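Local atomic coordinates of putative NADPH:quinone reductase (Bacillus thuringiensis, PDB entry 3GMS), a protein that probably reduces quinones with NADPH, being a medium-chain dehydrogenase/reductase with GroES-like and Rossmann-type domains. Residues T121-W133 with F284-F298. Numbering follows the deposited sequence.
Sequences TAAQMYINPLTAW and FRHLIRLVENEQLRF
Thr121 meets Phe298 with both its methyl and its backbone: CG2 lies 3.6 Å from Phe298 CD2, and its carbonyl O sits at the ring edge. The same methyl reaches tip to tip toward Val291 CG1, while OG1, bonded to Asp118, also receives a weak bond from a water held by Phe298 N. Threonine suits this border because one branch packs and the other stays polar. Gln124 runs past Phe298 in the opposite direction, its aliphatic CB against the ring and its NE2 bonded to the carbonyls of Phe120 and Met299.

Met125, an unbranched thioether, leaves with CG anti to the backbone N (chi1 -170°) and bends at its next two torsions among Phe284, Leu287, Ile288, Val291 and Phe298. Its SD meets the Phe298 ring edge, 3.8 Å from CZ, a Met-aromatic contact. Its backbone O is buried without a polar partner. Tyr126 CD1 meets Phe284 CZ at 3.5 Å, and its hydroxyl bonds Asn272. Pro129 lies in a first helical turn, where no N-H is needed, and packs CG on Phe298. Leu287 CD1 faces Leu130; CD2 meets Pro129 and Trp133 CB. The broad indole takes His286 CD2 over one face, the planes obliquely inclined at 43°.

Helices 127-133 and 284-292 cross at 106° with no direct hydrogen bond. Helix 268-274 touches Leu130 and Thr131; helix 156-168 touches Asn128, Thr131 and Ala132. The contact probably lies where the Rossmann-type part meets the GroES-like part: beyond helix 277-292 the chain enters strand 301-306, paired with strand 326-330, which touches Gln124 and Asn128.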
loop_
_atom_site.group_PDB
_atom_site.type_symbol
_atom_site.label_atom_id
_atom_site.label_comp_id
_atom_site.label_asym_id
_atom_site.label_seq_id
_atom_site.Cartn_x
_atom_site.Cartn_y
_atom_site.Cartn_z
ATOM N N THR A 121 -11.293 -6.422 -5.307
ATOM C CA THR A 121 -10.987 -5.019 -5.535
ATOM C C THR A 121 -11.039 -4.278 -4.204
ATOM O O THR A 121 -10.124 -3.519 -3.872
ATOM C CB THR A 121 -11.987 -4.446 -6.577
ATOM O OG1 THR A 121 -11.798 -5.160 -7.796
ATOM C CG2 THR A 121 -11.715 -2.947 -6.806
ATOM N N ALA A 122 -12.124 -4.470 -3.428
ATOM C CA ALA A 122 -12.245 -3.806 -2.143
ATOM C C ALA A 122 -11.082 -4.117 -1.193
ATOM O O ALA A 122 -10.578 -3.242 -0.469
ATOM C CB ALA A 122 -13.595 -4.205 -1.467
ATOM N N ALA A 123 -10.629 -5.355 -1.245
ATOM C CA ALA A 123 -9.570 -5.800 -0.364
ATOM C C ALA A 123 -8.215 -5.109 -0.651
ATOM O O ALA A 123 -7.227 -5.331 0.080
ATOM C CB ALA A 123 -9.445 -7.340 -0.474
ATOM N N GLN A 124 -8.145 -4.352 -1.750
ATOM C CA GLN A 124 -6.916 -3.677 -2.179
ATOM C C GLN A 124 -7.019 -2.164 -2.113
ATOM O O GLN A 124 -6.096 -1.435 -2.568
ATOM C CB GLN A 124 -6.530 -4.109 -3.604
ATOM C CG GLN A 124 -6.181 -5.578 -3.773
ATOM C CD GLN A 124 -5.904 -5.855 -5.233
ATOM O OE1 GLN A 124 -4.845 -5.507 -5.732
ATOM N NE2 GLN A 124 -6.892 -6.370 -5.940
ATOM N N MET A 125 -8.102 -1.672 -1.484
ATOM C CA MET A 125 -8.444 -0.246 -1.546
ATOM C C MET A 125 -7.579 0.688 -0.673
ATOM O O MET A 125 -7.518 1.886 -0.935
ATOM C CB MET A 125 -9.929 -0.050 -1.182
ATOM C CG MET A 125 -10.549 1.380 -1.414
ATOM S SD MET A 125 -10.882 1.760 -3.178
ATOM C CE MET A 125 -12.041 0.496 -3.552
ATOM N N TYR A 126 -6.925 0.134 0.346
ATOM C CA TYR A 126 -6.302 0.950 1.388
ATOM C C TYR A 126 -4.850 1.277 1.111
ATOM O O TYR A 126 -4.523 2.365 0.710
ATOM C CB TYR A 126 -6.477 0.254 2.730
ATOM C CG TYR A 126 -5.844 0.914 3.954
ATOM C CD1 TYR A 126 -5.651 2.318 4.047
ATOM C CD2 TYR A 126 -5.509 0.116 5.049
ATOM C CE1 TYR A 126 -5.094 2.876 5.206
ATOM C CE2 TYR A 126 -4.964 0.658 6.212
ATOM C CZ TYR A 126 -4.766 2.042 6.278
ATOM O OH TYR A 126 -4.222 2.590 7.422
ATOM N N ILE A 127 -3.951 0.326 1.294
ATOM C CA ILE A 127 -2.563 0.703 1.436
ATOM C C ILE A 127 -1.939 1.371 0.194
ATOM O O ILE A 127 -1.420 2.473 0.299
ATOM C CB ILE A 127 -1.696 -0.540 1.877
ATOM C CG1 ILE A 127 -2.105 -0.980 3.303
ATOM C CG2 ILE A 127 -0.220 -0.174 1.893
ATOM C CD1 ILE A 127 -1.785 0.035 4.380
ATOM N N ASN A 128 -1.980 0.694 -0.942
ATOM C CA ASN A 128 -1.409 1.253 -2.165
ATOM C C ASN A 128 -2.186 2.465 -2.742
ATOM O O ASN A 128 -1.519 3.476 -3.080
ATOM C CB ASN A 128 -1.142 0.147 -3.194
ATOM C CG ASN A 128 -0.095 -0.816 -2.695
ATOM O OD1 ASN A 128 0.888 -0.368 -2.117
ATOM N ND2 ASN A 128 -0.322 -2.121 -2.841
ATOM N N PRO A 129 -3.538 2.407 -2.820
ATOM C CA PRO A 129 -4.262 3.544 -3.390
ATOM C C PRO A 129 -4.176 4.768 -2.507
ATOM O O PRO A 129 -3.928 5.865 -3.017
ATOM C CB PRO A 129 -5.717 3.037 -3.518
ATOM C CG PRO A 129 -5.573 1.571 -3.627
ATOM C CD PRO A 129 -4.434 1.243 -2.669
ATOM N N LEU A 130 -4.392 4.608 -1.197
ATOM C CA LEU A 130 -4.275 5.770 -0.328
ATOM C C LEU A 130 -2.869 6.424 -0.323
ATOM O O LEU A 130 -2.764 7.635 -0.379
ATOM C CB LEU A 130 -4.751 5.454 1.077
ATOM C CG LEU A 130 -5.021 6.622 1.998
ATOM C CD1 LEU A 130 -6.114 7.556 1.482
ATOM C CD2 LEU A 130 -5.399 6.022 3.351
ATOM N N THR A 131 -1.817 5.607 -0.304
ATOM C CA THR A 131 -0.441 6.086 -0.410
ATOM C C THR A 131 -0.192 6.826 -1.733
ATOM O O THR A 131 0.367 7.963 -1.738
ATOM C CB THR A 131 0.594 4.952 -0.212
ATOM O OG1 THR A 131 0.439 4.412 1.109
ATOM C CG2 THR A 131 2.032 5.507 -0.331
ATOM N N ALA A 132 -0.620 6.221 -2.838
ATOM C CA ALA A 132 -0.423 6.844 -4.140
ATOM C C ALA A 132 -1.216 8.175 -4.223
ATOM O O ALA A 132 -0.666 9.190 -4.649
ATOM C CB ALA A 132 -0.818 5.874 -5.291
ATOM N N TRP A 133 -2.472 8.169 -3.780
ATOM C CA TRP A 133 -3.341 9.352 -3.847
ATOM C C TRP A 133 -2.839 10.516 -2.993
ATOM O O TRP A 133 -2.803 11.682 -3.452
ATOM C CB TRP A 133 -4.749 9.017 -3.383
ATOM C CG TRP A 133 -5.671 10.242 -3.385
ATOM C CD1 TRP A 133 -6.088 10.948 -2.297
ATOM C CD2 TRP A 133 -6.261 10.865 -4.524
ATOM N NE1 TRP A 133 -6.935 11.974 -2.691
ATOM C CE2 TRP A 133 -7.042 11.952 -4.053
ATOM C CE3 TRP A 133 -6.229 10.601 -5.898
ATOM C CZ2 TRP A 133 -7.773 12.795 -4.918
ATOM C CZ3 TRP A 133 -6.969 11.435 -6.762
ATOM C CH2 TRP A 133 -7.728 12.520 -6.254
ATOM N N PHE A 284 -11.510 8.160 1.211
ATOM C CA PHE A 284 -11.932 6.835 0.727
ATOM C C PHE A 284 -13.127 6.956 -0.213
ATOM O O PHE A 284 -13.201 6.247 -1.220
ATOM C CB PHE A 284 -12.247 5.879 1.862
ATOM C CG PHE A 284 -11.056 5.102 2.324
ATOM C CD1 PHE A 284 -10.303 5.557 3.368
ATOM C CD2 PHE A 284 -10.662 3.942 1.639
ATOM C CE1 PHE A 284 -9.157 4.821 3.795
ATOM C CE2 PHE A 284 -9.550 3.193 2.054
ATOM C CZ PHE A 284 -8.797 3.652 3.138
ATOM N N ARG A 285 -14.044 7.880 0.078
ATOM C CA ARG A 285 -15.210 8.016 -0.818
ATOM C C ARG A 285 -14.765 8.380 -2.201
ATOM O O ARG A 285 -15.353 7.935 -3.184
ATOM C CB ARG A 285 -16.238 9.019 -0.259
ATOM C CG ARG A 285 -17.166 8.359 0.717
ATOM C CD ARG A 285 -18.376 9.254 1.072
ATOM N NE ARG A 285 -17.953 10.255 2.037
ATOM C CZ ARG A 285 -17.820 10.029 3.348
ATOM N NH1 ARG A 285 -18.113 8.840 3.880
ATOM N NH2 ARG A 285 -17.408 11.002 4.135
ATOM N N HIS A 286 -13.686 9.154 -2.267
ATOM C CA HIS A 286 -13.108 9.550 -3.503
ATOM C C HIS A 286 -12.448 8.439 -4.296
ATOM O O HIS A 286 -12.663 8.335 -5.519
ATOM C CB HIS A 286 -12.124 10.724 -3.349
ATOM C CG HIS A 286 -11.723 11.284 -4.672
ATOM N ND1 HIS A 286 -12.611 11.947 -5.494
ATOM C CD2 HIS A 286 -10.575 11.164 -5.382
ATOM C CE1 HIS A 286 -12.005 12.278 -6.620
ATOM N NE2 HIS A 286 -10.771 11.814 -6.578
ATOM N N LEU A 287 -11.648 7.627 -3.616
ATOM C CA LEU A 287 -11.014 6.473 -4.271
ATOM C C LEU A 287 -12.097 5.520 -4.776
ATOM O O LEU A 287 -11.992 5.029 -5.890
ATOM C CB LEU A 287 -10.108 5.726 -3.280
ATOM C CG LEU A 287 -8.877 6.481 -2.760
ATOM C CD1 LEU A 287 -8.295 5.678 -1.580
ATOM C CD2 LEU A 287 -7.869 6.592 -3.838
ATOM N N ILE A 288 -13.141 5.316 -3.964
ATOM C CA ILE A 288 -14.238 4.414 -4.342
ATOM C C ILE A 288 -14.904 4.927 -5.641
ATOM O O ILE A 288 -15.150 4.137 -6.552
ATOM C CB ILE A 288 -15.235 4.256 -3.193
ATOM C CG1 ILE A 288 -14.616 3.357 -2.088
ATOM C CG2 ILE A 288 -16.603 3.738 -3.699
ATOM C CD1 ILE A 288 -15.420 3.392 -0.774
ATOM N N ARG A 289 -15.175 6.234 -5.731
ATOM C CA ARG A 289 -15.697 6.808 -6.985
ATOM C C ARG A 289 -14.777 6.552 -8.174
ATOM O O ARG A 289 -15.259 6.200 -9.251
ATOM C CB ARG A 289 -15.959 8.318 -6.885
ATOM C CG ARG A 289 -16.802 8.739 -5.725
ATOM C CD ARG A 289 -18.061 7.944 -5.555
ATOM N NE ARG A 289 -18.794 8.529 -4.434
ATOM C CZ ARG A 289 -18.701 8.127 -3.173
ATOM N NH1 ARG A 289 -17.961 7.070 -2.844
ATOM N NH2 ARG A 289 -19.402 8.770 -2.240
ATOM N N LEU A 290 -13.458 6.704 -7.976
ATOM C CA LEU A 290 -12.468 6.476 -9.040
ATOM C C LEU A 290 -12.480 5.016 -9.532
ATOM O O LEU A 290 -12.382 4.749 -10.743
ATOM C CB LEU A 290 -11.053 6.857 -8.602
ATOM C CG LEU A 290 -10.773 8.362 -8.439
ATOM C CD1 LEU A 290 -9.394 8.599 -7.840
ATOM C CD2 LEU A 290 -10.975 9.122 -9.771
ATOM N N VAL A 291 -12.638 4.094 -8.596
ATOM C CA VAL A 291 -12.781 2.680 -8.952
ATOM C C VAL A 291 -14.113 2.428 -9.670
ATOM O O VAL A 291 -14.138 1.771 -10.711
ATOM C CB VAL A 291 -12.633 1.759 -7.730
ATOM C CG1 VAL A 291 -12.858 0.259 -8.129
ATOM C CG2 VAL A 291 -11.236 1.911 -7.142
ATOM N N GLU A 292 -15.202 2.970 -9.126
ATOM C CA GLU A 292 -16.534 2.786 -9.742
ATOM C C GLU A 292 -16.548 3.288 -11.177
ATOM O O GLU A 292 -17.125 2.630 -12.049
ATOM C CB GLU A 292 -17.595 3.518 -8.966
ATOM C CG GLU A 292 -18.077 2.810 -7.770
ATOM C CD GLU A 292 -18.969 3.688 -6.924
ATOM O OE1 GLU A 292 -18.762 4.929 -6.896
ATOM O OE2 GLU A 292 -19.860 3.132 -6.272
ATOM N N ASN A 293 -15.910 4.437 -11.418
ATOM C CA ASN A 293 -15.885 5.073 -12.747
ATOM C C ASN A 293 -14.861 4.444 -13.660
ATOM O O ASN A 293 -14.649 4.919 -14.773
ATOM C CB ASN A 293 -15.575 6.573 -12.646
ATOM C CG ASN A 293 -16.641 7.343 -11.911
ATOM O OD1 ASN A 293 -17.706 6.805 -11.582
ATOM N ND2 ASN A 293 -16.347 8.611 -11.602
ATOM N N GLU A 294 -14.187 3.406 -13.178
ATOM C CA GLU A 294 -13.128 2.743 -13.948
ATOM C C GLU A 294 -11.896 3.608 -14.318
ATOM O O GLU A 294 -11.167 3.286 -15.253
ATOM C CB GLU A 294 -13.739 2.021 -15.165
ATOM C CG GLU A 294 -14.635 0.837 -14.723
ATOM C CD GLU A 294 -15.317 0.093 -15.876
ATOM O OE1 GLU A 294 -15.715 0.729 -16.870
ATOM O OE2 GLU A 294 -15.485 -1.140 -15.759
ATOM N N GLN A 295 -11.632 4.661 -13.540
ATOM C CA GLN A 295 -10.422 5.491 -13.698
ATOM C C GLN A 295 -9.235 4.850 -13.000
ATOM O O GLN A 295 -8.075 5.039 -13.372
ATOM C CB GLN A 295 -10.670 6.881 -13.133
ATOM C CG GLN A 295 -11.709 7.650 -13.940
ATOM C CD GLN A 295 -12.132 8.896 -13.251
ATOM O OE1 GLN A 295 -13.141 8.913 -12.558
ATOM N NE2 GLN A 295 -11.346 9.944 -13.390
ATOM N N LEU A 296 -9.554 4.081 -11.979
ATOM C CA LEU A 296 -8.565 3.360 -11.213
ATOM C C LEU A 296 -8.887 1.854 -11.180
ATOM O O LEU A 296 -9.991 1.477 -10.833
ATOM C CB LEU A 296 -8.602 3.921 -9.803
ATOM C CG LEU A 296 -7.353 3.856 -8.945
ATOM C CD1 LEU A 296 -6.117 4.413 -9.655
ATOM C CD2 LEU A 296 -7.651 4.627 -7.645
ATOM N N ARG A 297 -7.928 1.006 -11.530
ATOM C CA ARG A 297 -8.137 -0.432 -11.480
ATOM C C ARG A 297 -6.991 -1.084 -10.724
ATOM O O ARG A 297 -5.850 -0.615 -10.797
ATOM C CB ARG A 297 -8.185 -1.030 -12.895
ATOM C CG ARG A 297 -9.358 -0.526 -13.745
ATOM C CD ARG A 297 -9.296 -1.160 -15.125
ATOM N NE ARG A 297 -8.266 -0.505 -15.932
ATOM C CZ ARG A 297 -7.616 -1.078 -16.943
ATOM N NH1 ARG A 297 -7.877 -2.336 -17.290
ATOM N NH2 ARG A 297 -6.707 -0.385 -17.621
ATOM N N PHE A 298 -7.294 -2.154 -9.988
ATOM C CA PHE A 298 -6.264 -2.733 -9.117
ATOM C C PHE A 298 -5.697 -3.968 -9.774
ATOM O O PHE A 298 -6.090 -4.297 -10.909
ATOM C CB PHE A 298 -6.784 -2.984 -7.684
ATOM C CG PHE A 298 -7.302 -1.752 -6.989
ATOM C CD1 PHE A 298 -6.747 -0.491 -7.235
ATOM C CD2 PHE A 298 -8.345 -1.851 -6.065
ATOM C CE1 PHE A 298 -7.242 0.666 -6.604
ATOM C CE2 PHE A 298 -8.815 -0.719 -5.408
ATOM C CZ PHE A 298 -8.254 0.563 -5.681
HETATM O O HOH W 1 -9.828 -3.375 -9.911
#